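Local structure of two-domain protein containing predicted PHP-like metal-dependent phosphoesterase (Bacteroides vulgatus ATCC 8482, 3E38) at residues B[166-171]-B[177-182]; B[55-60]-B[113-118]. The protein probably acts as a zinc-dependent phosphoesterase of the PHP family, possibly an exonuclease on DNA or RNA, and carries an additional Ig-like domain. One frame throughout, in Å; residues are numbered along the deposited sequence.

Contact 1 (B[166-171]-B[177-182])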
# COMPACT_ATOMS: atom_id res chain seq x y z
N ILE B 166 -25.28 -2.31 23.86
CA ILE B 166 -25.65 -2.86 22.56
C ILE B 166 -24.57 -2.51 21.59
O ILE B 166 -24.01 -1.43 21.67
CB ILE B 166 -26.92 -2.23 22.00
CG1 ILE B 166 -28.01 -2.23 23.06
CG2 ILE B 166 -27.41 -2.96 20.73
CD1 ILE B 166 -29.30 -1.58 22.54
N GLU B 167 -24.25 -3.47 20.73
CA GLU B 167 -23.32 -3.23 19.63
C GLU B 167 -24.00 -2.31 18.63
O GLU B 167 -25.12 -2.59 18.14
CB GLU B 167 -22.92 -4.53 18.96
CG GLU B 167 -21.94 -5.33 19.77
CD GLU B 167 -21.43 -6.57 19.01
OE1 GLU B 167 -22.15 -7.02 18.08
OE2 GLU B 167 -20.36 -7.12 19.39
N VAL B 168 -23.35 -1.17 18.40
CA VAL B 168 -23.85 -0.14 17.44
C VAL B 168 -23.12 -0.33 16.12
O VAL B 168 -23.47 0.22 15.06
CB VAL B 168 -23.72 1.33 17.93
CG1 VAL B 168 -24.76 1.61 19.06
CG2 VAL B 168 -22.24 1.68 18.32
N ALA B 169 -22.10 -1.16 16.22
CA ALA B 169 -21.26 -1.49 15.09
C ALA B 169 -20.50 -2.80 15.32
O ALA B 169 -19.85 -2.98 16.32
CB ALA B 169 -20.32 -0.35 14.79
N ASN B 170 -20.66 -3.71 14.35
CA ASN B 170 -20.05 -5.06 14.34
C ASN B 170 -19.37 -5.34 13.01
O ASN B 170 -20.01 -5.46 11.97
CB ASN B 170 -21.12 -6.13 14.63
CG ASN B 170 -20.56 -7.53 14.85
OD1 ASN B 170 -19.93 -8.07 13.97
ND2 ASN B 170 -20.84 -8.15 16.02
N GLY B 171 -18.07 -5.45 13.04
CA GLY B 171 -17.31 -5.69 11.82
C GLY B 171 -17.66 -4.59 10.84
O GLY B 171 -17.49 -3.43 11.14
N GLU B 177 -29.99 2.01 14.51
CA GLU B 177 -31.22 1.85 15.29
C GLU B 177 -30.77 1.67 16.74
O GLU B 177 -31.47 2.07 17.67
CB GLU B 177 -32.06 0.64 14.85
CG GLU B 177 -32.51 0.64 13.38
CD GLU B 177 -31.42 0.26 12.37
OE1 GLU B 177 -30.24 0.06 12.75
OE2 GLU B 177 -31.75 0.18 11.17
N ALA B 178 -29.57 1.10 16.90
CA ALA B 178 -29.06 0.76 18.23
C ALA B 178 -28.63 2.00 18.96
O ALA B 178 -28.69 2.08 20.18
CB ALA B 178 -27.85 -0.24 18.14
N ILE B 179 -28.18 2.98 18.19
CA ILE B 179 -27.71 4.24 18.76
C ILE B 179 -28.88 4.84 19.55
O ILE B 179 -28.75 5.19 20.71
CB ILE B 179 -27.13 5.24 17.69
CG1 ILE B 179 -25.89 4.65 17.03
CG2 ILE B 179 -26.77 6.57 18.32
CD1 ILE B 179 -25.48 5.34 15.76
N GLN B 180 -30.02 4.89 18.90
CA GLN B 180 -31.20 5.52 19.50
C GLN B 180 -31.65 4.74 20.71
O GLN B 180 -32.22 5.28 21.67
CB GLN B 180 -32.33 5.65 18.47
CG GLN B 180 -33.48 6.50 18.92
CD GLN B 180 -33.02 7.90 19.29
OE1 GLN B 180 -32.28 8.54 18.55
NE2 GLN B 180 -33.45 8.37 20.46
N TRP B 181 -31.42 3.44 20.66
CA TRP B 181 -31.81 2.54 21.76
C TRP B 181 -30.97 2.84 22.98
O TRP B 181 -31.48 2.99 24.08
CB TRP B 181 -31.67 1.06 21.39
CG TRP B 181 -32.74 0.66 20.46
CD1 TRP B 181 -33.98 1.21 20.38
CD2 TRP B 181 -32.75 -0.46 19.55
NE1 TRP B 181 -34.74 0.57 19.42
CE2 TRP B 181 -34.01 -0.47 18.92
CE3 TRP B 181 -31.85 -1.44 19.24
CZ2 TRP B 181 -34.35 -1.41 17.97
CZ3 TRP B 181 -32.20 -2.38 18.30
CH2 TRP B 181 -33.42 -2.36 17.67
N CYS B 182 -29.68 2.93 22.75
CA CYS B 182 -28.75 3.23 23.83
C CYS B 182 -29.02 4.61 24.41
O CYS B 182 -28.94 4.81 25.64
CB CYS B 182 -27.31 3.15 23.37
SG CYS B 182 -26.80 1.50 22.87
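Ile166 comes at the Trp181 indole obliquely, with CD1 4.2 Å from CE3 and 3.7 Å from Trp181 CB. The two side chains cross at about a right angle. Glu177 O and Ala178 N lie over one face of the indole, offset toward its rim. The Trp135 ring meets it with the planes nearly parallel, and Trp150 meets it edge-to-face. The contact belongs to a beta-alpha-beta crossover of the PHP domain: helix 176-185 packs on strand 165-170 and leads into its parallel neighbour, strand 188-192. No hydrogen bond joins the two segments. Ile166 CG1 lies beside the backbone N (chi1 -49°) and carries CD1 to Trp181; CG2, anti to that N, meets Ala178 CB at 3.8 Å. Ile166 CB lies 3.8 Å from Cys182 SG. Cutting this isoleucine back to an alanine would probably open a gap beside Trp181 CB and Cys182 SG. Val168 CG1 fits between Ala178 CB (3.7 Å) and Ile179 CG1 (3.8 Å). The CB of Glu167 is turned away from the helix; its OE2 bonds Thr192 and the zinc ligand His24. Glu167 OE1 accepts from Asn170 ND2 at 2.7 Å, nearly straight at 171° but 32° out of the carboxylate plane.

Contact 2 (B[55-60]-B[113-118]). With ZN (zinc ion), chain J.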
# COMPACT_ATOMS: atom_id res chain seq x y z
N GLU B 55 -16.07 -16.85 22.76
CA GLU B 55 -16.52 -18.03 22.01
C GLU B 55 -18.02 -18.25 22.19
O GLU B 55 -18.65 -17.89 23.20
CB GLU B 55 -15.78 -19.31 22.43
CG GLU B 55 -14.23 -19.30 22.56
CD GLU B 55 -13.42 -19.03 21.31
OE1 GLU B 55 -13.98 -18.81 20.21
OE2 GLU B 55 -12.17 -19.05 21.44
N HIS B 56 -18.61 -18.82 21.15
CA HIS B 56 -20.00 -19.22 21.21
C HIS B 56 -20.06 -20.33 22.25
O HIS B 56 -19.21 -21.22 22.28
CB HIS B 56 -20.52 -19.81 19.89
CG HIS B 56 -20.59 -18.84 18.76
ND1 HIS B 56 -21.60 -17.91 18.65
CD2 HIS B 56 -19.81 -18.68 17.67
CE1 HIS B 56 -21.41 -17.19 17.56
NE2 HIS B 56 -20.33 -17.64 16.95
N ILE B 57 -21.10 -20.26 23.06
CA ILE B 57 -21.37 -21.27 24.04
C ILE B 57 -22.02 -22.43 23.29
O ILE B 57 -21.55 -23.57 23.36
CB ILE B 57 -22.34 -20.77 25.18
CG1 ILE B 57 -21.61 -19.73 26.08
CG2 ILE B 57 -22.90 -21.96 25.98
CD1 ILE B 57 -20.48 -20.31 26.95
N GLU B 58 -23.04 -22.10 22.50
CA GLU B 58 -23.89 -23.12 21.86
C GLU B 58 -23.37 -23.62 20.51
O GLU B 58 -23.75 -24.68 20.06
CB GLU B 58 -25.33 -22.60 21.67
CG GLU B 58 -26.03 -22.18 22.95
CD GLU B 58 -25.66 -20.80 23.39
OE1 GLU B 58 -24.70 -20.25 22.83
OE2 GLU B 58 -26.33 -20.25 24.28
N TYR B 59 -22.49 -22.86 19.89
CA TYR B 59 -22.02 -23.21 18.56
C TYR B 59 -20.52 -23.41 18.49
O TYR B 59 -19.74 -22.47 18.47
CB TYR B 59 -22.46 -22.13 17.59
CG TYR B 59 -22.15 -22.41 16.14
CD1 TYR B 59 -22.65 -23.55 15.53
CD2 TYR B 59 -21.40 -21.52 15.37
CE1 TYR B 59 -22.41 -23.81 14.20
CE2 TYR B 59 -21.15 -21.75 14.03
CZ TYR B 59 -21.67 -22.91 13.46
OH TYR B 59 -21.45 -23.23 12.14
N ARG B 60 -20.15 -24.68 18.36
CA ARG B 60 -18.73 -25.12 18.32
C ARG B 60 -18.56 -26.19 17.25
O ARG B 60 -18.54 -27.39 17.51
CB ARG B 60 -18.32 -25.67 19.70
CG ARG B 60 -18.38 -24.60 20.83
CD ARG B 60 -17.73 -25.10 22.09
NE ARG B 60 -18.57 -26.11 22.73
CZ ARG B 60 -18.16 -26.88 23.74
NH1 ARG B 60 -16.91 -26.81 24.23
NH2 ARG B 60 -19.00 -27.75 24.23
N PRO B 113 -20.85 -22.43 33.10
CA PRO B 113 -22.22 -22.41 33.57
C PRO B 113 -23.19 -21.76 32.60
O PRO B 113 -24.40 -21.88 32.79
CB PRO B 113 -22.12 -21.55 34.86
CG PRO B 113 -20.75 -21.70 35.31
CD PRO B 113 -19.90 -21.93 34.11
N LEU B 114 -22.66 -21.07 31.58
CA LEU B 114 -23.54 -20.39 30.59
C LEU B 114 -24.21 -21.40 29.62
O LEU B 114 -25.17 -21.10 28.90
CB LEU B 114 -22.82 -19.27 29.83
CG LEU B 114 -22.67 -17.96 30.59
CD1 LEU B 114 -22.01 -18.17 31.98
CD2 LEU B 114 -21.90 -16.93 29.71
N GLU B 115 -23.73 -22.62 29.65
CA GLU B 115 -24.31 -23.67 28.83
C GLU B 115 -25.53 -24.20 29.56
O GLU B 115 -25.41 -24.93 30.52
CB GLU B 115 -23.30 -24.77 28.58
CG GLU B 115 -23.79 -25.80 27.62
CD GLU B 115 -22.75 -26.87 27.31
OE1 GLU B 115 -21.57 -26.74 27.72
OE2 GLU B 115 -23.11 -27.83 26.63
N GLN B 116 -26.70 -23.75 29.14
CA GLN B 116 -27.98 -24.18 29.76
C GLN B 116 -28.99 -24.44 28.70
O GLN B 116 -28.90 -23.91 27.62
CB GLN B 116 -28.53 -23.14 30.72
CG GLN B 116 -27.60 -22.73 31.83
CD GLN B 116 -27.31 -23.85 32.80
OE1 GLN B 116 -28.15 -24.71 33.01
NE2 GLN B 116 -26.13 -23.83 33.41
N LYS B 117 -29.98 -25.24 29.01
CA LYS B 117 -30.98 -25.57 28.02
C LYS B 117 -31.76 -24.33 27.63
O LYS B 117 -31.81 -23.97 26.49
CB LYS B 117 -31.94 -26.64 28.54
CG LYS B 117 -32.81 -27.22 27.43
CD LYS B 117 -33.55 -28.48 27.82
CE LYS B 117 -34.31 -29.03 26.61
NZ LYS B 117 -34.92 -30.37 26.86
N ASP B 118 -32.37 -23.70 28.62
CA ASP B 118 -33.21 -22.48 28.44
C ASP B 118 -32.33 -21.24 28.32
O ASP B 118 -31.39 -21.09 29.07
CB ASP B 118 -34.15 -22.34 29.64
CG ASP B 118 -35.16 -21.17 29.51
OD1 ASP B 118 -35.01 -20.24 28.65
OD2 ASP B 118 -36.13 -21.20 30.32
ZN ZN J . -19.41 -17.05 15.11
O HOH W 1 -26.24 -21.68 26.63
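A water, not a direct hydrogen bond, makes the polar link between Glu58 and Leu114. It donates to Glu58 OE2 at 2.8 Å and to Leu114 O at 2.6 Å. The same OE2 forms a salt bridge with Arg96, which also bonds the carbonyls of Gln116 and Lys117. The apolar part of the contact rests on Ile57. Its CG2, anti to the backbone N, lies against Glu115 CA at 3.6 Å. Its other branch, turned back at chi2 (-69°), brings CD1 to 3.9 Å from Leu114 CB. The Ile57 and Leu114 side chains cross at about a right angle. At the outer side Arg60 NH2 and Glu115 OE1 are 4.5 Å apart, with the oxygen well out of the guanidinium plane. At most this is probably a weak attraction of charges, since no N-H points at the oxygen; the main polar partners are His70 for Glu115 and Ser68 for Arg60. Gln116 NE2 folds back to Pro113 O (2.7 Å, 177°) and ties the turn to itself, two residues before Asp118 caps helix 119-128. Next to Ile57 in the chain, His56 NE2 binds zinc at 2.1 Å, a metal shared with Asp31 and His196. The contact thus lies next to a strand end that carries a ligand of the multinuclear zinc site characteristic of PHP phosphoesterases.

How the contacts relate
From the N terminus, the chain reaches contact 2 first. Strand 50-56 ends there, and its continuation meets the loop ahead of helix 119-128, which closes a loop with 52 residues between the segments. Contact 1 follows and closes a short loop, with five residues between its segments on strand 165-170 and helix 176-185. The two neither nest nor cross; they stand in series. The centres of contact 1 and contact 2 are 24 Å apart. Their nearest atoms are about 9 Å apart. Both reach the same large mixed sheet of the PHP domain. Contact 2 ties a strand end to a distant loop, and contact 1 ties a strand to the helix that follows it.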